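Local structure of alpha-1,2-mannosidase (Trichoderma reesei, 1HCU) at residues N52-S57 and F99-R104; N85-A90 and A137-N142; K145-T150 and P157-N162. The protein probably trims alpha-1,2-linked mannose residues from the high-mannose N-glycans of glycoproteins, as a calcium-dependent enzyme of glycosyl hydrolase family 47. One frame throughout, in Å; residues are numbered along the deposited sequence.

Contact 1: N52-S57 and F99-R104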
# COMPACT_ATOMS: atom_id res chain seq x y z
N ASN A 52 -1.03 -0.53 -18.16
CA ASN A 52 -0.28 -0.67 -19.40
C ASN A 52 -0.39 -2.04 -20.09
O ASN A 52 0.40 -2.35 -20.99
CB ASN A 52 1.19 -0.33 -19.14
CG ASN A 52 1.36 1.08 -18.61
OD1 ASN A 52 1.04 2.05 -19.28
ND2 ASN A 52 1.85 1.20 -17.38
N GLY A 53 -1.35 -2.86 -19.68
CA GLY A 53 -1.55 -4.15 -20.31
C GLY A 53 -0.49 -5.22 -20.10
O GLY A 53 -0.37 -6.13 -20.93
N TRP A 54 0.26 -5.13 -19.01
CA TRP A 54 1.28 -6.13 -18.73
C TRP A 54 0.75 -7.29 -17.89
O TRP A 54 1.48 -8.24 -17.61
CB TRP A 54 2.50 -5.49 -18.04
CG TRP A 54 3.36 -4.66 -18.97
CD1 TRP A 54 3.79 -5.01 -20.22
CD2 TRP A 54 3.91 -3.36 -18.71
NE1 TRP A 54 4.57 -4.01 -20.76
CE2 TRP A 54 4.66 -2.98 -19.85
CE3 TRP A 54 3.84 -2.47 -17.62
CZ2 TRP A 54 5.34 -1.76 -19.93
CZ3 TRP A 54 4.52 -1.26 -17.71
CH2 TRP A 54 5.26 -0.91 -18.86
N GLY A 55 -0.52 -7.23 -17.49
CA GLY A 55 -1.09 -8.31 -16.69
C GLY A 55 -1.01 -8.03 -15.20
O GLY A 55 -0.62 -8.89 -14.41
N SER A 56 -1.39 -6.82 -14.83
CA SER A 56 -1.38 -6.35 -13.46
C SER A 56 -1.86 -7.36 -12.41
O SER A 56 -1.09 -7.77 -11.54
CB SER A 56 -2.21 -5.06 -13.38
OG SER A 56 -2.05 -4.41 -12.14
N SER A 57 -3.13 -7.77 -12.49
CA SER A 57 -3.68 -8.72 -11.52
C SER A 57 -2.89 -10.03 -11.39
O SER A 57 -2.79 -10.58 -10.30
CB SER A 57 -5.14 -9.04 -11.85
OG SER A 57 -5.97 -7.91 -11.65
N PHE A 99 5.70 5.19 -10.54
CA PHE A 99 5.25 4.75 -9.21
C PHE A 99 4.36 3.50 -9.20
O PHE A 99 4.69 2.50 -8.56
CB PHE A 99 4.51 5.90 -8.51
CG PHE A 99 3.78 5.49 -7.25
CD1 PHE A 99 4.49 5.12 -6.11
CD2 PHE A 99 2.39 5.49 -7.21
CE1 PHE A 99 3.82 4.75 -4.95
CE2 PHE A 99 1.71 5.12 -6.05
CZ PHE A 99 2.43 4.75 -4.91
N GLU A 100 3.23 3.56 -9.90
CA GLU A 100 2.31 2.42 -9.95
C GLU A 100 2.99 1.18 -10.52
O GLU A 100 2.80 0.07 -10.01
CB GLU A 100 1.09 2.75 -10.81
CG GLU A 100 0.28 3.98 -10.37
CD GLU A 100 -0.31 3.83 -8.98
OE1 GLU A 100 -0.54 2.69 -8.53
OE2 GLU A 100 -0.57 4.87 -8.33
N THR A 101 3.78 1.36 -11.57
CA THR A 101 4.47 0.23 -12.20
C THR A 101 5.49 -0.40 -11.25
O THR A 101 5.61 -1.63 -11.17
CB THR A 101 5.19 0.68 -13.49
OG1 THR A 101 4.24 1.30 -14.37
CG2 THR A 101 5.82 -0.51 -14.21
N ASN A 102 6.20 0.44 -10.53
CA ASN A 102 7.22 0.01 -9.59
C ASN A 102 6.69 -0.86 -8.45
O ASN A 102 7.17 -1.97 -8.23
CB ASN A 102 7.92 1.24 -9.00
CG ASN A 102 8.84 0.88 -7.85
OD1 ASN A 102 9.95 0.37 -8.06
ND2 ASN A 102 8.39 1.13 -6.63
N ILE A 103 5.70 -0.35 -7.73
CA ILE A 103 5.14 -1.06 -6.58
C ILE A 103 4.42 -2.36 -6.94
O ILE A 103 4.45 -3.32 -6.16
CB ILE A 103 4.20 -0.13 -5.76
CG1 ILE A 103 2.93 0.18 -6.55
CG2 ILE A 103 4.93 1.16 -5.40
CD1 ILE A 103 1.89 0.99 -5.78
N ARG A 104 3.78 -2.40 -8.10
CA ARG A 104 3.06 -3.60 -8.53
C ARG A 104 3.93 -4.63 -9.25
O ARG A 104 4.15 -5.73 -8.76
CB ARG A 104 1.88 -3.24 -9.44
CG ARG A 104 0.71 -2.55 -8.77
CD ARG A 104 -0.47 -2.49 -9.73
NE ARG A 104 -1.64 -1.86 -9.13
CZ ARG A 104 -1.65 -0.62 -8.66
NH1 ARG A 104 -0.55 0.12 -8.72
NH2 ARG A 104 -2.76 -0.11 -8.13
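In the (alpha/alpha)7 barrel of glycosyl hydrolase family 47, Trp54, in the loop before helix 56-67, and Ser56, the first residue of that helix, pack against Thr101 and Arg104 of helix 98-117. The contact is small and fully buried, and no hydrogen bond crosses it directly. Trp54 brings the benzo side of its indole to Thr101. CZ3 lies 3.8 Å from the Thr101 methyl CG2, and the two side chains cross at about a right angle. CB of Asn52 lies 3.7 Å above one face of the same Trp54 ring. Thr101 holds its CG2 anti to its own N (OG1 torsion -56°), which sends the methyl to the indole and leaves OG1 to bond Ser97 O one turn back. Ser56 OG rests on Arg104 CD at 3.5 Å. Arg104 runs extended from CG to NE, so its guanidinium passes beyond the serine. There NH1 makes a salt bridge of 2.6 Å with OE1 of Glu100, a predicted catalytic residue, and the acid lies 16° out of the guanidinium plane. Ser451 OG hydrogen-bonds both Ser56 OG and Arg104 NE, so this one hydroxyl bridges the two segments. The carboxylate of Asp38 accepts from the backbone N of Gly53, Gly55 and Ser56. Helix 451-465 thus adjoins the Arg104 end of the contact, and helix 127-144 packs on Thr101 through Leu140 and Leu144.

Contact 2: N85-A90 and A137-N142. With NAG (2-acetamido-2-deoxy-beta-D-glucopyranose), chain F.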
# COMPACT_ATOMS: atom_id res chain seq x y z
N ASN A 85 6.07 -8.60 -22.31
CA ASN A 85 7.05 -7.78 -23.00
C ASN A 85 7.18 -6.44 -22.28
O ASN A 85 6.46 -5.48 -22.60
CB ASN A 85 6.63 -7.54 -24.46
CG ASN A 85 7.78 -7.03 -25.30
OD1 ASN A 85 8.65 -6.30 -24.81
ND2 ASN A 85 7.79 -7.39 -26.58
N PHE A 86 8.10 -6.37 -21.33
CA PHE A 86 8.32 -5.16 -20.55
C PHE A 86 9.19 -4.13 -21.26
O PHE A 86 9.76 -3.25 -20.61
CB PHE A 86 8.97 -5.50 -19.21
CG PHE A 86 8.03 -6.13 -18.22
CD1 PHE A 86 6.91 -5.44 -17.77
CD2 PHE A 86 8.30 -7.39 -17.70
CE1 PHE A 86 6.06 -6.00 -16.82
CE2 PHE A 86 7.46 -7.97 -16.74
CZ PHE A 86 6.34 -7.27 -16.29
N THR A 87 9.32 -4.23 -22.58
CA THR A 87 10.13 -3.26 -23.31
C THR A 87 9.24 -2.41 -24.20
O THR A 87 9.73 -1.63 -25.02
CB THR A 87 11.20 -3.92 -24.20
OG1 THR A 87 10.56 -4.56 -25.31
CG2 THR A 87 11.99 -4.96 -23.40
N THR A 88 7.93 -2.54 -24.05
CA THR A 88 7.01 -1.77 -24.86
C THR A 88 5.61 -1.80 -24.29
O THR A 88 5.37 -2.41 -23.25
CB THR A 88 6.98 -2.33 -26.31
OG1 THR A 88 6.22 -1.45 -27.15
CG2 THR A 88 6.37 -3.72 -26.34
N THR A 89 4.69 -1.12 -24.96
CA THR A 89 3.29 -1.11 -24.58
C THR A 89 2.51 -1.38 -25.87
O THR A 89 2.91 -0.95 -26.95
CB THR A 89 2.82 0.25 -23.98
OG1 THR A 89 3.09 1.32 -24.89
CG2 THR A 89 3.54 0.52 -22.65
N ALA A 90 1.40 -2.10 -25.76
CA ALA A 90 0.60 -2.40 -26.94
C ALA A 90 0.18 -1.11 -27.61
O ALA A 90 0.18 -1.00 -28.83
CB ALA A 90 -0.63 -3.22 -26.54
N ALA A 137 12.24 -8.39 -14.13
CA ALA A 137 12.25 -7.22 -13.25
C ALA A 137 13.35 -6.25 -13.70
O ALA A 137 13.14 -5.05 -13.79
CB ALA A 137 12.48 -7.63 -11.81
N GLN A 138 14.53 -6.80 -13.99
CA GLN A 138 15.63 -5.98 -14.44
C GLN A 138 15.32 -5.36 -15.80
O GLN A 138 15.64 -4.20 -16.05
CB GLN A 138 16.91 -6.81 -14.49
CG GLN A 138 18.13 -6.05 -14.95
CD GLN A 138 19.41 -6.75 -14.57
OE1 GLN A 138 19.49 -7.98 -14.62
NE2 GLN A 138 20.43 -5.98 -14.20
N THR A 139 14.67 -6.13 -16.67
CA THR A 139 14.29 -5.62 -17.99
C THR A 139 13.36 -4.41 -17.83
O THR A 139 13.55 -3.38 -18.48
CB THR A 139 13.58 -6.71 -18.85
OG1 THR A 139 14.50 -7.77 -19.14
CG2 THR A 139 13.07 -6.13 -20.16
N LEU A 140 12.37 -4.54 -16.95
CA LEU A 140 11.42 -3.47 -16.68
C LEU A 140 12.17 -2.25 -16.15
O LEU A 140 12.00 -1.12 -16.63
CB LEU A 140 10.41 -3.90 -15.62
CG LEU A 140 8.94 -3.48 -15.72
CD1 LEU A 140 8.27 -3.67 -14.36
CD2 LEU A 140 8.80 -2.04 -16.18
N ALA A 141 13.00 -2.47 -15.13
CA ALA A 141 13.75 -1.39 -14.53
C ALA A 141 14.68 -0.68 -15.51
O ALA A 141 14.89 0.52 -15.40
CB ALA A 141 14.56 -1.90 -13.34
N ASN A 142 15.22 -1.42 -16.47
CA ASN A 142 16.12 -0.79 -17.44
C ASN A 142 15.39 0.22 -18.32
O ASN A 142 16.01 1.08 -18.93
CB ASN A 142 16.82 -1.85 -18.30
CG ASN A 142 17.98 -2.51 -17.57
OD1 ASN A 142 18.67 -1.86 -16.78
ND2 ASN A 142 18.20 -3.79 -17.83
C1 NAG F . 8.76 -6.81 -27.49
C2 NAG F . 9.26 -7.87 -28.48
C3 NAG F . 10.28 -7.23 -29.43
C4 NAG F . 9.71 -5.97 -30.09
C5 NAG F . 9.17 -5.02 -29.03
C6 NAG F . 8.47 -3.83 -29.64
C7 NAG F . 9.37 -10.17 -27.79
C8 NAG F . 9.98 -11.19 -26.84
N2 NAG F . 9.90 -8.95 -27.76
O3 NAG F . 10.67 -8.17 -30.42
O4 NAG F . 10.74 -5.32 -30.84
O5 NAG F . 8.20 -5.70 -28.20
O6 NAG F . 7.20 -4.22 -30.16
O7 NAG F . 8.44 -10.49 -28.53
O HOH W 1 12.27 -2.06 -20.28
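Phe86 packs against Leu140 of helix 127-144, and it is the middle residue of the glycosylation sequon Asn85-Phe86-Thr87, folded here as an Asx turn. Its CB starts the contact, 4.0 Å from Leu140 CG. The ring carbon CG comes next and stays over the same leucine branch point. CD1 comes closest, 3.5 Å from Leu140 CG. CE1 passes on to the methyl CD1 of Leu140. That methyl sits 4.0 Å above one face of the ring, displaced toward the rim. The Phe86 ring also meets the indole of Trp54, with the planes at about 55°. An alanine here would remove the ring, and Leu140 would probably lose its main partner in this loop, with a gap opened between helix and glycosylated turn.

Nearer the surface, Thr87 CG2 touches Thr139 CG2 at 3.6 Å. This methyl lies anti to the carbonyl carbon of Thr87 (OG1 torsion 71°), which turns OG1 back to the asparagine. The backbones are joined by one water, which donates to both Phe86 O and Thr139 O.

Asn85 OD1 is gripped twice. Thr87 N donates to it over 3.1 Å and Thr87 OG1 over 2.6 Å. Both donors lie in the carbonyl plane, and together they are likely to fix the rotation of the amide. The other end of the amide carries the sugar. Thr88 CG2 comes within 3.3 Å of the ring oxygen O5 of this N-acetylglucosamine, and Asn85 ND2 is covalently bound to its C1 at 1.5 Å.

Contact 3: K145-T150 and P157-N162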
# COMPACT_ATOMS: atom_id res chain seq x y z
N LYS A 145 14.25 3.28 -15.66
CA LYS A 145 15.35 4.14 -15.22
C LYS A 145 15.51 5.47 -15.95
O LYS A 145 16.15 6.38 -15.44
CB LYS A 145 16.67 3.37 -15.24
CG LYS A 145 17.24 3.08 -16.61
CD LYS A 145 18.67 2.58 -16.48
CE LYS A 145 19.29 2.33 -17.84
NZ LYS A 145 20.72 1.90 -17.71
N VAL A 146 14.92 5.59 -17.14
CA VAL A 146 15.01 6.84 -17.91
C VAL A 146 14.34 7.97 -17.12
O VAL A 146 14.59 9.15 -17.36
CB VAL A 146 14.34 6.70 -19.33
CG1 VAL A 146 12.81 6.73 -19.22
CG2 VAL A 146 14.84 7.80 -20.25
N ALA A 147 13.52 7.58 -16.16
CA ALA A 147 12.81 8.52 -15.30
C ALA A 147 13.78 9.39 -14.48
O ALA A 147 13.46 10.53 -14.14
CB ALA A 147 11.89 7.76 -14.35
N PHE A 148 14.95 8.83 -14.17
CA PHE A 148 15.94 9.56 -13.39
C PHE A 148 16.88 10.44 -14.20
O PHE A 148 17.83 10.99 -13.64
CB PHE A 148 16.78 8.59 -12.57
CG PHE A 148 15.98 7.73 -11.65
CD1 PHE A 148 15.49 6.49 -12.08
CD2 PHE A 148 15.70 8.15 -10.35
CE1 PHE A 148 14.75 5.70 -11.23
CE2 PHE A 148 14.96 7.36 -9.50
CZ PHE A 148 14.48 6.13 -9.94
N THR A 149 16.62 10.57 -15.50
CA THR A 149 17.49 11.40 -16.35
C THR A 149 17.11 12.88 -16.31
O THR A 149 17.15 13.57 -17.33
CB THR A 149 17.50 10.92 -17.84
OG1 THR A 149 16.17 10.90 -18.36
CG2 THR A 149 18.13 9.54 -17.95
N THR A 150 16.71 13.35 -15.14
CA THR A 150 16.35 14.75 -14.96
C THR A 150 17.63 15.47 -14.50
O THR A 150 18.57 14.84 -14.06
CB THR A 150 15.29 14.92 -13.87
OG1 THR A 150 15.78 14.37 -12.64
CG2 THR A 150 14.00 14.23 -14.27
N PRO A 157 7.75 11.43 -13.02
CA PRO A 157 6.65 10.50 -12.72
C PRO A 157 6.14 9.64 -13.88
O PRO A 157 5.58 8.56 -13.65
CB PRO A 157 5.57 11.43 -12.19
CG PRO A 157 5.78 12.68 -12.99
CD PRO A 157 7.29 12.83 -12.96
N THR A 158 6.33 10.10 -15.10
CA THR A 158 5.85 9.37 -16.27
C THR A 158 6.92 9.16 -17.34
O THR A 158 7.72 10.06 -17.63
CB THR A 158 4.66 10.12 -16.92
OG1 THR A 158 3.64 10.34 -15.94
CG2 THR A 158 4.08 9.31 -18.08
N VAL A 159 6.93 7.96 -17.92
CA VAL A 159 7.86 7.61 -19.00
C VAL A 159 7.09 6.90 -20.11
O VAL A 159 5.91 6.58 -19.95
CB VAL A 159 9.00 6.68 -18.53
CG1 VAL A 159 9.84 7.39 -17.49
CG2 VAL A 159 8.43 5.36 -18.01
N PHE A 160 7.76 6.69 -21.24
CA PHE A 160 7.15 6.02 -22.39
C PHE A 160 8.14 4.99 -22.93
O PHE A 160 9.35 5.20 -22.88
CB PHE A 160 6.82 7.04 -23.49
CG PHE A 160 5.84 8.11 -23.07
CD1 PHE A 160 6.27 9.24 -22.37
CD2 PHE A 160 4.49 8.01 -23.40
CE1 PHE A 160 5.36 10.24 -21.99
CE2 PHE A 160 3.58 9.00 -23.03
CZ PHE A 160 4.02 10.12 -22.32
N PHE A 161 7.62 3.88 -23.45
CA PHE A 161 8.47 2.81 -24.00
C PHE A 161 8.25 2.66 -25.51
O PHE A 161 9.13 2.18 -26.23
CB PHE A 161 8.13 1.45 -23.36
CG PHE A 161 8.59 1.31 -21.94
CD1 PHE A 161 8.38 0.12 -21.25
CD2 PHE A 161 9.22 2.35 -21.29
CE1 PHE A 161 8.79 -0.03 -19.93
CE2 PHE A 161 9.64 2.22 -19.97
CZ PHE A 161 9.42 1.03 -19.29
N ASN A 162 7.07 3.06 -25.95
CA ASN A 162 6.69 2.95 -27.34
C ASN A 162 6.39 4.34 -27.90
O ASN A 162 5.54 5.06 -27.36
CB ASN A 162 5.41 2.10 -27.43
CG ASN A 162 5.01 1.80 -28.86
OD1 ASN A 162 5.41 2.49 -29.79
ND2 ASN A 162 4.19 0.76 -29.04
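Val146, Ala147 and Val159 make the contact, and across it everything is apolar. Val159 CG1 makes the strand side of the contact. It meets CG1 of Val146 at 3.5 Å and CB of Ala147 at 3.8 Å. Val146 CG1 also reaches Val159 CB, at 3.9 Å. The two valines lie alongside each other and run in opposite directions. Their first torsions bring the touching methyls together. Val159 carries CG1 beside its own N and anti to the carbonyl carbon (-63°). Val146 carries its CG1 between N and the carbonyl carbon (76°).

Residues 145-148 form a 3-10 turn that follows helix 127-144. Strand 158-160 is the middle strand of a three-stranded antiparallel sheet. Val159 points its CB at the turn, while its neighbours Thr158 and Phe160 point theirs away. Val98 of helix 98-117 touches both Ala147 and Val159, and Leu144 of helix 127-144 touches Val159.

Hydrogen bonds stay within the turn or go to residues around it. Phe148 N donates to Lys145 O over 3.0 Å. Val146 O takes two donors from Thr149, its N at 3.1 Å and its OG1 at 2.6 Å. The hydroxyl lies in the carbonyl plane of Val146, which is thus gripped by both polar groups of Thr149. The strand pairs through Val159 with Ser96 on one neighbour strand and through Phe160 with Arg166 on the other.

Two aromatic side chains have partners beyond the two segments. Phe148 makes a T-shaped (edge-to-face) stack with Trp185, and Phe160 makes a cation-pi contact with Arg166.

How the contacts relate
From the N terminus, contact 1 opens just before helix 56-67 and closes on helix 98-117, spanning helix 71-80. Contact 2 opens within that span, in the loop after helix 71-80, and closes on helix 127-144. The two therefore cross. Contact 3 follows both in series and closes a short loop between the end of helix 127-144 and strand 158-160. Residues 85-90 touch both contact 1 and contact 3. Trp54 NE1 faces the carbonyls of Asn85 and Thr88, and Asn162 ND2 bonds Thr89 O. Phe161 packs on both Trp54 and the 85-90 loop. Together the three tie helices 56-67, 98-117 and 127-144 to the small sheet.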